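Local coordinates for protein AxyAgu115A (Amphibacillus xylanus NBRC 15112, PDB 6NPS) that probably hydrolyses alpha-linked glucuronic acid side groups from glucuronoxylan-type hemicellulose, as a family GH115 alpha-glucuronidase, at residues A[180-185]-A[452-457]; A[171-176]-A[199-204]. The protein carries 3 engineered substitutions. All blocks are in the same frame, centred on the assembly; numbering follows the deposited sequence.

Contact 1 (A[180-185]-A[452-457]); sequences PAFGNW and GDIATQ
The aromatic ring of Phe182 is bordered by a carbonyl oxygen: Asp453 O lies at its edge in the ring plane, 3.6 Å from CD2. Trp185, one helical turn further on, covers one ring face, its CE3 standing 3.9 Å above the centre of the Phe182 ring. The Asp453 carboxylate is turned only 30° from the ring plane, the two side chains sliding past each other in opposite directions. With CG anti to the backbone N (chi1 -156°), Phe182 carries its ring past Asp453 to Ile454, whose CD1 approaches CE2 obliquely at 3.8 Å. Here the loop bends sharply: Ala455 N bonds to Asp453 O in a classic gamma turn centred on Ile454, so the oxygen at the ring edge is also a turn acceptor. Ala181 CB rests against the carboxylate, 3.5 Å from Asp453 CG. The backbone N of Phe182 donates to Asp453 OD2 over 2.7 Å, although the exact place of this oxygen is somewhat doubtful. Met197 of helix 195-207 adds an apolar neighbour to Phe182. Putting an alanine at Phe182 would probably leave Ile454 CD1 and the covering indole of Trp185 without their aromatic partner, opening a gap in the buried interface. Chemically, the contact appears to pair a carboxylate oxygen with a backbone amide near the start of helix 181-190, where the helix dipole would probably add to the attraction, and lays apolar surface alongside.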
loop_
_atom_site.group_PDB
_atom_site.type_symbol
_atom_site.label_atom_id
_atom_site.label_comp_id
_atom_site.label_asym_id
_atom_site.label_seq_id
_atom_site.Cartn_x
_atom_site.Cartn_y
_atom_site.Cartn_z
ATOM N N PRO A 180 6.956 -8.166 30.958
ATOM C CA PRO A 180 7.449 -7.315 32.051
ATOM C C PRO A 180 6.429 -7.027 33.176
ATOM O O PRO A 180 6.819 -6.576 34.258
ATOM C CB PRO A 180 7.808 -6.020 31.318
ATOM C CG PRO A 180 6.747 -5.935 30.235
ATOM C CD PRO A 180 6.426 -7.361 29.835
ATOM N N ALA A 181 5.147 -7.284 32.923
ATOM C CA ALA A 181 4.091 -6.883 33.847
ATOM C C ALA A 181 4.256 -7.443 35.269
ATOM O O ALA A 181 4.603 -6.695 36.192
ATOM C CB ALA A 181 2.728 -7.293 33.283
ATOM N N PHE A 182 3.987 -8.743 35.452
ATOM C CA PHE A 182 3.989 -9.352 36.786
ATOM C C PHE A 182 5.317 -9.134 37.499
ATOM O O PHE A 182 5.346 -8.901 38.710
ATOM C CB PHE A 182 3.690 -10.847 36.674
ATOM C CG PHE A 182 3.109 -11.469 37.904
ATOM C CD1 PHE A 182 3.920 -12.059 38.858
ATOM C CD2 PHE A 182 1.749 -11.534 38.076
ATOM C CE1 PHE A 182 3.378 -12.660 39.978
ATOM C CE2 PHE A 182 1.210 -12.129 39.177
ATOM C CZ PHE A 182 2.030 -12.700 40.137
ATOM N N GLY A 183 6.428 -9.218 36.765
ATOM C CA GLY A 183 7.728 -9.057 37.399
ATOM C C GLY A 183 7.865 -7.708 38.079
ATOM O O GLY A 183 8.161 -7.623 39.273
ATOM N N ASN A 184 7.595 -6.633 37.334
ATOM C CA ASN A 184 7.624 -5.287 37.905
ATOM C C ASN A 184 6.592 -5.116 39.014
ATOM O O ASN A 184 6.831 -4.398 39.991
ATOM C CB ASN A 184 7.365 -4.261 36.811
ATOM C CG ASN A 184 8.579 -4.023 35.960
ATOM O OD1 ASN A 184 9.364 -3.128 36.243
ATOM N ND2 ASN A 184 8.740 -4.819 34.908
ATOM N N TRP A 185 5.424 -5.727 38.858
ATOM C CA TRP A 185 4.381 -5.616 39.875
ATOM C C TRP A 185 4.832 -6.270 41.175
ATOM O O TRP A 185 4.758 -5.668 42.251
ATOM C CB TRP A 185 3.091 -6.270 39.367
ATOM C CG TRP A 185 1.984 -6.351 40.373
ATOM C CD1 TRP A 185 1.167 -5.341 40.763
ATOM C CD2 TRP A 185 1.600 -7.499 41.138
ATOM N NE1 TRP A 185 0.263 -5.789 41.716
ATOM C CE2 TRP A 185 0.503 -7.114 41.955
ATOM C CE3 TRP A 185 2.045 -8.824 41.190
ATOM C CZ2 TRP A 185 -0.148 -8.009 42.826
ATOM C CZ3 TRP A 185 1.404 -9.719 42.074
ATOM C CH2 TRP A 185 0.318 -9.302 42.871
ATOM N N GLY A 452 -1.644 -15.684 32.234
ATOM C CA GLY A 452 -0.660 -14.617 32.125
ATOM C C GLY A 452 -0.329 -13.975 33.462
ATOM O O GLY A 452 0.014 -14.673 34.420
ATOM N N ASP A 453 -0.461 -12.649 33.547
ATOM C CA ASP A 453 -0.197 -11.902 34.770
ATOM C C ASP A 453 -1.438 -11.752 35.628
ATOM O O ASP A 453 -1.441 -10.903 36.520
ATOM C CB ASP A 453 0.296 -10.499 34.422
ATOM C CG ASP A 453 1.489 -10.534 33.495
ATOM O OD1 ASP A 453 1.275 -10.544 32.264
ATOM O OD2 ASP A 453 2.636 -10.581 33.986
ATOM N N ILE A 454 -2.479 -12.551 35.367
ATOM C CA ILE A 454 -3.733 -12.630 36.124
ATOM C C ILE A 454 -4.615 -11.406 35.935
ATOM O O ILE A 454 -5.816 -11.536 35.683
ATOM C CB ILE A 454 -3.493 -12.866 37.626
ATOM C CG1 ILE A 454 -2.562 -14.068 37.865
ATOM C CG2 ILE A 454 -4.861 -13.050 38.301
ATOM C CD1 ILE A 454 -2.010 -14.174 39.288
ATOM N N ALA A 455 -4.049 -10.214 36.089
ATOM C CA ALA A 455 -4.851 -8.992 35.988
ATOM C C ALA A 455 -5.705 -8.874 34.727
ATOM O O ALA A 455 -5.254 -9.175 33.624
ATOM C CB ALA A 455 -3.944 -7.771 36.114
ATOM N N THR A 456 -6.948 -8.391 34.907
ATOM C CA THR A 456 -8.028 -8.291 33.919
ATOM C C THR A 456 -8.594 -9.650 33.516
ATOM O O THR A 456 -9.609 -9.706 32.809
ATOM C CB THR A 456 -7.625 -7.523 32.637
ATOM O OG1 THR A 456 -6.901 -8.383 31.752
ATOM C CG2 THR A 456 -6.750 -6.306 32.983
ATOM N N GLN A 457 -8.026 -10.747 34.001
ATOM C CA GLN A 457 -8.616 -12.052 33.713
ATOM C C GLN A 457 -9.614 -12.519 34.777
ATOM O O GLN A 457 -9.994 -13.689 34.760
ATOM C CB GLN A 457 -7.517 -13.117 33.538
ATOM C CG GLN A 457 -6.393 -12.726 32.583
ATOM C CD GLN A 457 -6.866 -12.634 31.133
ATOM O OE1 GLN A 457 -7.961 -13.079 30.803
ATOM N NE2 GLN A 457 -6.046 -12.054 30.275
#

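Contact 2 (A[171-176]-A[199-204]); sequences RGFFIN and DHVFEL
Ile175 and Val201 mark the closest approach of the two backbones, their CA atoms 9.4 Å apart, a separation that leaves the contact entirely to side chains. Residues 171-174 run as an extended strand, whereas 199-204 is continuous helix, with Glu203 N bonded to Asp199 O and Leu204 N to His200 O. Two-residue spacing directs Phe173 and Ile175 at the helix, and three-residue spacing brings Val201 and Leu204 round to meet them. Val201 CG1, swung anti to the backbone N (chi1 172°), does most of the touching. Ile175 meets it tip to tip, CD1 to CG1 at 3.8 Å, while the Phe173 ring meets it obliquely, with CZ 4.1 Å from the same CG1. Leu204 CD2 approaches CZ of Phe173 more loosely, at 4.5 Å. Phe173 takes the crowded position between backbone N and carbonyl carbon (chi1 60°), and Ile175 CG1 lies at the edge of its ring, in plane, so that the two side chains touch on the side facing the helix. The interface is wholly apolar and buried. Leu213 of the next strand touches both Phe173 and Val201, and Leu461 of helix 458-469 also packs on Phe173. Strand 170-174, helix 195-207 and the parallel strand 212-214 thus form a beta-alpha-beta crossover whose connection also holds helix 181-190, with helix 195-207 layered outside the strands as in the (beta/alpha)8 TIM barrel of this clan.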
loop_
_atom_site.group_PDB
_atom_site.type_symbol
_atom_site.label_atom_id
_atom_site.label_comp_id
_atom_site.label_asym_id
_atom_site.label_seq_id
_atom_site.Cartn_x
_atom_site.Cartn_y
_atom_site.Cartn_z
ATOM N N ARG A 171 -8.094 -28.163 39.921
ATOM C CA ARG A 171 -8.708 -26.981 39.287
ATOM C C ARG A 171 -7.829 -25.780 39.602
ATOM O O ARG A 171 -7.622 -25.471 40.782
ATOM C CB ARG A 171 -10.142 -26.700 39.813
ATOM C CG ARG A 171 -11.153 -27.865 39.842
ATOM C CD ARG A 171 -12.422 -27.528 40.696
ATOM N NE ARG A 171 -12.094 -27.124 42.065
ATOM C CZ ARG A 171 -11.679 -27.965 43.021
ATOM N NH1 ARG A 171 -11.577 -29.282 42.764
ATOM N NH2 ARG A 171 -11.416 -27.489 44.236
ATOM N N GLY A 172 -7.299 -25.100 38.588
ATOM C CA GLY A 172 -6.506 -23.930 38.915
ATOM C C GLY A 172 -5.987 -23.183 37.705
ATOM O O GLY A 172 -6.542 -23.263 36.605
ATOM N N PHE A 173 -4.877 -22.475 37.929
ATOM C CA PHE A 173 -4.311 -21.640 36.900
ATOM C C PHE A 173 -2.779 -21.596 36.990
ATOM O O PHE A 173 -2.148 -22.053 37.950
ATOM C CB PHE A 173 -4.925 -20.224 36.954
ATOM C CG PHE A 173 -4.697 -19.480 38.286
ATOM C CD1 PHE A 173 -3.478 -18.809 38.548
ATOM C CD2 PHE A 173 -5.705 -19.418 39.244
ATOM C CE1 PHE A 173 -3.279 -18.106 39.747
ATOM C CE2 PHE A 173 -5.529 -18.707 40.456
ATOM C CZ PHE A 173 -4.306 -18.047 40.711
ATOM N N PHE A 174 -2.218 -21.002 35.948
ATOM C CA PHE A 174 -0.783 -20.918 35.663
ATOM C C PHE A 174 -0.474 -19.437 35.499
ATOM O O PHE A 174 -1.027 -18.786 34.597
ATOM C CB PHE A 174 -0.489 -21.675 34.358
ATOM C CG PHE A 174 0.923 -21.556 33.838
ATOM C CD1 PHE A 174 1.999 -21.328 34.693
ATOM C CD2 PHE A 174 1.166 -21.736 32.472
ATOM C CE1 PHE A 174 3.293 -21.240 34.194
ATOM C CE2 PHE A 174 2.462 -21.667 31.962
ATOM C CZ PHE A 174 3.530 -21.416 32.834
ATOM N N ILE A 175 0.322 -18.888 36.408
ATOM C CA ILE A 175 0.889 -17.557 36.222
ATOM C C ILE A 175 2.023 -17.667 35.206
ATOM O O ILE A 175 3.061 -18.259 35.507
ATOM C CB ILE A 175 1.406 -17.003 37.551
ATOM C CG1 ILE A 175 0.306 -17.041 38.602
ATOM C CG2 ILE A 175 2.031 -15.592 37.365
ATOM C CD1 ILE A 175 0.903 -17.003 40.011
ATOM N N ASN A 176 1.855 -17.091 34.015
ATOM C CA ASN A 176 2.837 -17.265 32.952
ATOM C C ASN A 176 3.035 -15.942 32.221
ATOM O O ASN A 176 2.407 -14.934 32.542
ATOM C CB ASN A 176 2.406 -18.366 31.973
ATOM C CG ASN A 176 3.513 -18.748 30.954
ATOM O OD1 ASN A 176 3.226 -19.030 29.785
ATOM N ND2 ASN A 176 4.773 -18.757 31.407
ATOM N N ASP A 199 1.087 -15.358 49.057
ATOM C CA ASP A 199 -0.056 -15.450 49.956
ATOM C C ASP A 199 -1.314 -14.870 49.298
ATOM O O ASP A 199 -2.396 -15.454 49.397
ATOM C CB ASP A 199 0.280 -14.755 51.278
ATOM C CG ASP A 199 -0.748 -15.035 52.357
ATOM O OD1 ASP A 199 -1.375 -14.063 52.838
ATOM O OD2 ASP A 199 -0.942 -16.215 52.715
ATOM N N HIS A 200 -1.181 -13.766 48.558
ATOM C CA HIS A 200 -2.340 -13.204 47.837
ATOM C C HIS A 200 -2.807 -14.097 46.679
ATOM O O HIS A 200 -4.017 -14.190 46.388
ATOM C CB HIS A 200 -1.989 -11.822 47.307
ATOM C CG HIS A 200 -1.588 -10.854 48.376
ATOM N ND1 HIS A 200 -2.506 -10.104 49.084
ATOM C CD2 HIS A 200 -0.368 -10.509 48.856
ATOM C CE1 HIS A 200 -1.870 -9.341 49.956
ATOM N NE2 HIS A 200 -0.572 -9.571 49.840
ATOM N N VAL A 201 -1.860 -14.697 45.958
ATOM C CA VAL A 201 -2.189 -15.653 44.902
ATOM C C VAL A 201 -2.925 -16.854 45.490
ATOM O O VAL A 201 -3.940 -17.311 44.948
ATOM C CB VAL A 201 -0.901 -16.097 44.173
ATOM C CG1 VAL A 201 -1.175 -17.236 43.198
ATOM C CG2 VAL A 201 -0.290 -14.929 43.469
ATOM N N PHE A 202 -2.396 -17.415 46.580
ATOM C CA PHE A 202 -3.046 -18.570 47.189
ATOM C C PHE A 202 -4.463 -18.215 47.644
ATOM O O PHE A 202 -5.385 -19.022 47.498
ATOM C CB PHE A 202 -2.243 -19.107 48.373
ATOM C CG PHE A 202 -0.823 -19.568 48.025
ATOM C CD1 PHE A 202 -0.501 -20.044 46.757
ATOM C CD2 PHE A 202 0.169 -19.521 48.986
ATOM C CE1 PHE A 202 0.803 -20.459 46.459
ATOM C CE2 PHE A 202 1.494 -19.931 48.703
ATOM C CZ PHE A 202 1.798 -20.418 47.445
ATOM N N GLU A 203 -4.646 -17.024 48.220
ATOM C CA GLU A 203 -5.969 -16.632 48.702
ATOM C C GLU A 203 -6.954 -16.513 47.549
ATOM O O GLU A 203 -8.093 -16.985 47.645
ATOM C CB GLU A 203 -5.878 -15.311 49.474
ATOM C CG GLU A 203 -7.190 -14.898 50.125
ATOM C CD GLU A 203 -7.164 -13.517 50.798
ATOM O OE1 GLU A 203 -6.066 -13.002 51.130
ATOM O OE2 GLU A 203 -8.270 -12.968 51.017
ATOM N N LEU A 204 -6.531 -15.886 46.446
ATOM C CA LEU A 204 -7.397 -15.745 45.288
ATOM C C LEU A 204 -7.820 -17.109 44.763
ATOM O O LEU A 204 -9.001 -17.336 44.478
ATOM C CB LEU A 204 -6.692 -14.946 44.199
ATOM C CG LEU A 204 -7.414 -14.916 42.857
ATOM C CD1 LEU A 204 -8.771 -14.132 42.906
ATOM C CD2 LEU A 204 -6.516 -14.316 41.780
#

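How the contacts relate
Followed from the N terminus, the chain meets 171-176, then 180-185, 199-204 and finally 452-457, so the two contacts alternate and cross instead of nesting. Contact 2 closes a short loop of 22 residues, folding helix 195-207, the second helix of the first crossover, back on its strand. Contact 1 spans 266 residues, nearly the whole circuit of the barrel, and joins the helix following the first strand to the loop after the last, strand 446-450, which lies beside strand 170-174. They meet directly: Gly452 O probably accepts a hydrogen bond from Asn176 N at 3.1 Å, and Ile175 packs against Phe182 and Ile454. Together they tie beginning and end of the barrel.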